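PDB 5ZI9: cytokinin riboside 5'-monophosphate phosphoribohydrolase from Streptomyces coelicolor, which belongs to the SLOG clan and has a Rossmann-like core, a parallel beta sheet flanked by helices, and assembles as six chains. Local coordinates for residues 96-101 with 123-128; 101-106 with 245-250. All coordinates share one frame; numbering follows the deposited sequence.

Contact 1: 96-101 with 123-128; sequences LGRGLV and ALEAKG
Val101 buries the largest area of any residue in the contact between helix 88-102 and the end of helix 115-125, its two methyl groups reaching different residues of the partner segment. CG1, anti to the backbone N (chi1 170°), lies beside the CB of Ala126 at 3.6 Å and also meets the CA of Gly128. The other branch, CG2, turns to Ala123, lying 3.7 Å from its CB and close to its carbonyl. One residue thus bridges the last helical turn and the loop that follows it. On the other side of Ala126 CB lies the aliphatic part of Arg98, whose CG approaches to 3.6 Å. Backbone packing is close too, for the CA atoms of Gly97 and Ala123 are only 4.5 Å apart, a spacing that the lack of a side chain on Gly97 permits. A single ionic interaction adds to this: Arg98 NH1 and Glu125 OE1 form a salt bridge of 3.3 Å. Bends at chi2 and chi3 lay Arg98 CD and NH1 against OE1, which meets the guanidinium obliquely, the planes 27° apart. Within the partner segment, Lys127, with positive phi, is the C-prime residue of a Schellman motif in which Gly128 N bonds to Ala123 O at 2.9 Å and Lys127 N to Leu124 O. The two helices precede and follow strand 106-109 of the Rossmann-like sheet, where Leu100 and Ala123 pack on Val107. Chemically, cohesion comes from small apolar groups fitted closely together, with one ion pair at the partly exposed margin.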
# COMPACT_ATOMS: atom_id res chain seq x y z
N LEU B 96 -2.74 13.48 39.62
CA LEU B 96 -3.66 13.04 38.60
C LEU B 96 -3.20 11.81 37.81
O LEU B 96 -3.95 10.86 37.58
CB LEU B 96 -3.80 14.23 37.67
CG LEU B 96 -4.88 14.09 36.61
CD1 LEU B 96 -6.22 14.50 37.21
CD2 LEU B 96 -4.54 14.92 35.39
N GLY B 97 -1.94 11.81 37.40
CA GLY B 97 -1.33 10.63 36.83
C GLY B 97 -1.55 9.41 37.70
O GLY B 97 -1.90 8.35 37.22
N ARG B 98 -1.37 9.61 38.99
CA ARG B 98 -1.53 8.54 39.98
C ARG B 98 -2.97 8.14 40.11
O ARG B 98 -3.30 6.93 40.13
CB ARG B 98 -1.04 9.01 41.35
CG ARG B 98 0.08 8.16 41.88
CD ARG B 98 1.02 8.98 42.73
NE ARG B 98 0.49 9.01 44.08
CZ ARG B 98 0.65 10.01 44.92
NH1 ARG B 98 1.35 11.11 44.61
NH2 ARG B 98 0.11 9.88 46.12
N GLY B 99 -3.81 9.18 40.22
CA GLY B 99 -5.25 9.00 40.27
C GLY B 99 -5.75 8.11 39.14
O GLY B 99 -6.48 7.13 39.39
N LEU B 100 -5.31 8.40 37.92
CA LEU B 100 -5.81 7.67 36.72
C LEU B 100 -5.37 6.23 36.68
O LEU B 100 -6.14 5.35 36.31
CB LEU B 100 -5.40 8.38 35.43
CG LEU B 100 -6.02 9.79 35.40
CD1 LEU B 100 -5.27 10.74 34.51
CD2 LEU B 100 -7.50 9.76 35.04
N VAL B 101 -4.13 5.98 37.10
CA VAL B 101 -3.60 4.60 37.17
C VAL B 101 -4.47 3.76 38.12
O VAL B 101 -4.94 2.68 37.76
CB VAL B 101 -2.11 4.60 37.62
CG1 VAL B 101 -1.64 3.18 37.93
CG2 VAL B 101 -1.25 5.19 36.53
N ALA B 123 2.08 8.56 36.93
CA ALA B 123 1.62 7.26 36.48
C ALA B 123 2.58 6.14 36.84
O ALA B 123 2.18 4.98 37.01
CB ALA B 123 1.36 7.28 35.00
N LEU B 124 3.87 6.51 36.93
CA LEU B 124 4.94 5.58 37.31
C LEU B 124 4.96 5.32 38.81
O LEU B 124 5.09 4.16 39.24
CB LEU B 124 6.31 6.11 36.86
CG LEU B 124 6.71 5.85 35.41
CD1 LEU B 124 8.22 6.02 35.30
CD2 LEU B 124 6.27 4.47 34.86
N GLU B 125 4.83 6.39 39.60
CA GLU B 125 4.67 6.26 41.05
C GLU B 125 3.64 5.21 41.44
O GLU B 125 3.87 4.47 42.42
CB GLU B 125 4.27 7.58 41.70
CG GLU B 125 5.37 8.62 41.68
CD GLU B 125 5.03 9.87 42.50
OE1 GLU B 125 4.05 9.79 43.30
OE2 GLU B 125 5.74 10.92 42.37
N ALA B 126 2.54 5.14 40.68
CA ALA B 126 1.46 4.18 40.92
C ALA B 126 1.66 2.88 40.16
O ALA B 126 0.76 2.07 40.07
CB ALA B 126 0.10 4.80 40.58
N LYS B 127 2.87 2.67 39.64
CA LYS B 127 3.22 1.45 38.91
C LYS B 127 2.26 1.12 37.75
O LYS B 127 1.91 -0.03 37.54
CB LYS B 127 3.34 0.26 39.89
CG LYS B 127 3.87 0.59 41.31
CD LYS B 127 5.37 0.39 41.52
CE LYS B 127 6.06 1.62 42.16
NZ LYS B 127 7.52 1.65 41.82
N GLY B 128 1.84 2.14 37.01
CA GLY B 128 0.94 1.93 35.87
C GLY B 128 1.70 2.05 34.57
O GLY B 128 2.93 2.18 34.56

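Contact 2: 101-106 with 245-250; sequences VEAGFA and LVSKEA. With EDO (1,2-ethanediol), chain M.
Phe105 projects its ring from the loop after helix 88-102 onto segment 245-250, where Val246, Ser247 and Ala250 receive it. With CG beside the backbone N and anti to the carbonyl carbon (chi1 -64°), the ring presents CE2 and CZ to the segment. CE2 touches Val246 CG1 at 3.8 Å, the methyl approaching obliquely. The CA of Ser247 comes to the ring edge instead, near the ring plane and 4.0 Å from CE2. One turn on from Val246 in sequence, the CB of Ala250 lies 4.1 Å from Phe105 CZ. Phe105 also packs on Ile75 and Gln168, while Val246 rests on Ile75 and Val171, which ties the contact to strands 74-78 and 167-172.

Ser247 contributes through more than its backbone. Its OG is hydrogen-bonded to Val243 O within its own helix and merely packs against the CB of Ala103, 3.8 Å away. The touch with Ala103 widens the contact beyond the ring.

The bend that delivers Phe105 is a Schellman motif: Gly104 has positive phi (97°), its N bonds to Val101 O at 2.8 Å, and Phe105 N probably bonds to Leu100 O. A 1,2-ethanediol, probably from the crystallisation liquor and bonded to Thr129 N, lies near Val101 and the Phe105 carbonyl, although its weak bond to that carbonyl is doubtful. The turn closing the beta-alpha-beta crossover of strand 74-78, helix 88-102 and strand 106-109 thus packs on the last helix, as neighbouring helices do on one face of a Rossmann-like sheet, both sides resting on Ile75.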
# COMPACT_ATOMS: atom_id res chain seq x y z
N VAL B 101 -4.13 5.98 37.10
CA VAL B 101 -3.60 4.60 37.17
C VAL B 101 -4.47 3.76 38.12
O VAL B 101 -4.94 2.68 37.76
CB VAL B 101 -2.11 4.60 37.62
CG1 VAL B 101 -1.64 3.18 37.93
CG2 VAL B 101 -1.25 5.19 36.53
N GLU B 102 -4.67 4.30 39.32
CA GLU B 102 -5.48 3.69 40.36
C GLU B 102 -6.89 3.41 39.89
O GLU B 102 -7.49 2.45 40.34
CB GLU B 102 -5.49 4.56 41.62
CG GLU B 102 -4.53 4.10 42.71
CD GLU B 102 -3.77 5.23 43.37
OE1 GLU B 102 -4.34 6.35 43.56
OE2 GLU B 102 -2.57 5.00 43.69
N ALA B 103 -7.42 4.26 39.00
CA ALA B 103 -8.73 4.02 38.38
C ALA B 103 -8.75 2.99 37.24
O ALA B 103 -9.82 2.73 36.69
CB ALA B 103 -9.32 5.33 37.90
N GLY B 104 -7.60 2.42 36.89
CA GLY B 104 -7.52 1.43 35.83
C GLY B 104 -7.10 1.94 34.45
O GLY B 104 -7.10 1.17 33.48
N PHE B 105 -6.72 3.21 34.34
CA PHE B 105 -6.33 3.78 33.05
C PHE B 105 -4.83 3.83 32.83
O PHE B 105 -4.05 4.04 33.77
CB PHE B 105 -6.86 5.21 32.91
CG PHE B 105 -8.35 5.29 32.88
CD1 PHE B 105 -9.06 4.81 31.79
CD2 PHE B 105 -9.05 5.85 33.94
CE1 PHE B 105 -10.45 4.88 31.76
CE2 PHE B 105 -10.43 5.91 33.92
CZ PHE B 105 -11.14 5.43 32.82
N ALA B 106 -4.42 3.72 31.57
CA ALA B 106 -3.06 4.13 31.19
C ALA B 106 -2.98 5.65 31.06
O ALA B 106 -3.98 6.32 30.83
CB ALA B 106 -2.65 3.45 29.91
N LEU B 245 -14.90 11.80 37.65
CA LEU B 245 -15.65 12.22 36.46
C LEU B 245 -15.29 11.39 35.25
O LEU B 245 -16.19 10.92 34.54
CB LEU B 245 -15.39 13.68 36.12
CG LEU B 245 -16.13 14.66 37.05
CD1 LEU B 245 -15.48 16.04 37.04
CD2 LEU B 245 -17.59 14.74 36.67
N VAL B 246 -13.99 11.19 35.05
CA VAL B 246 -13.50 10.47 33.90
C VAL B 246 -13.89 8.99 33.98
O VAL B 246 -14.30 8.44 32.97
CB VAL B 246 -11.99 10.70 33.72
CG1 VAL B 246 -11.34 9.53 33.03
CG2 VAL B 246 -11.75 11.99 32.96
N SER B 247 -13.77 8.35 35.15
CA SER B 247 -14.08 6.91 35.30
C SER B 247 -15.58 6.66 35.19
O SER B 247 -16.00 5.63 34.63
CB SER B 247 -13.56 6.31 36.61
OG SER B 247 -12.54 7.11 37.16
N LYS B 248 -16.37 7.59 35.71
CA LYS B 248 -17.82 7.53 35.53
C LYS B 248 -18.19 7.53 34.03
O LYS B 248 -18.71 6.54 33.52
CB LYS B 248 -18.52 8.67 36.30
CG LYS B 248 -19.89 8.33 36.87
CD LYS B 248 -21.06 9.18 36.33
CE LYS B 248 -22.16 9.33 37.40
NZ LYS B 248 -23.29 10.23 37.04
N GLU B 249 -17.83 8.60 33.33
CA GLU B 249 -18.17 8.81 31.90
C GLU B 249 -17.44 7.93 30.81
O GLU B 249 -18.06 7.64 29.79
CB GLU B 249 -18.03 10.31 31.54
CG GLU B 249 -19.27 11.16 31.76
CD GLU B 249 -18.95 12.63 32.05
OE1 GLU B 249 -18.63 13.40 31.11
OE2 GLU B 249 -19.04 13.05 33.23
N ALA B 250 -16.17 7.53 31.00
CA ALA B 250 -15.40 6.76 29.96
C ALA B 250 -15.79 5.29 29.89
O ALA B 250 -15.82 4.67 28.80
CB ALA B 250 -13.91 6.85 30.22
C1 EDO M . -2.89 1.38 33.68
O1 EDO M . -1.84 2.25 34.20
C2 EDO M . -2.86 -0.01 34.28
O2 EDO M . -1.86 -0.75 33.53

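Both contacts use helix 88-102 and share Val101, with their centres 11 Å apart on the same side of the chain's centre. Their segments alternate along the chain: 96-101 runs into 101-106, then come 123-128 and, much later, 245-250. Contact 1 joins neighbouring helices that flank strand 106-109 in sequence, whereas contact 2 links the turn after helix 88-102 to helix 239-249, which closes the modelled chain. The probable bond between Phe105 and Leu100 connects the two directly. Helix 88-102 thus packs on helix 115-125, and the turn that follows it packs on helix 239-249, bringing early and late parts of the Rossmann-like domain together over the parallel sheet.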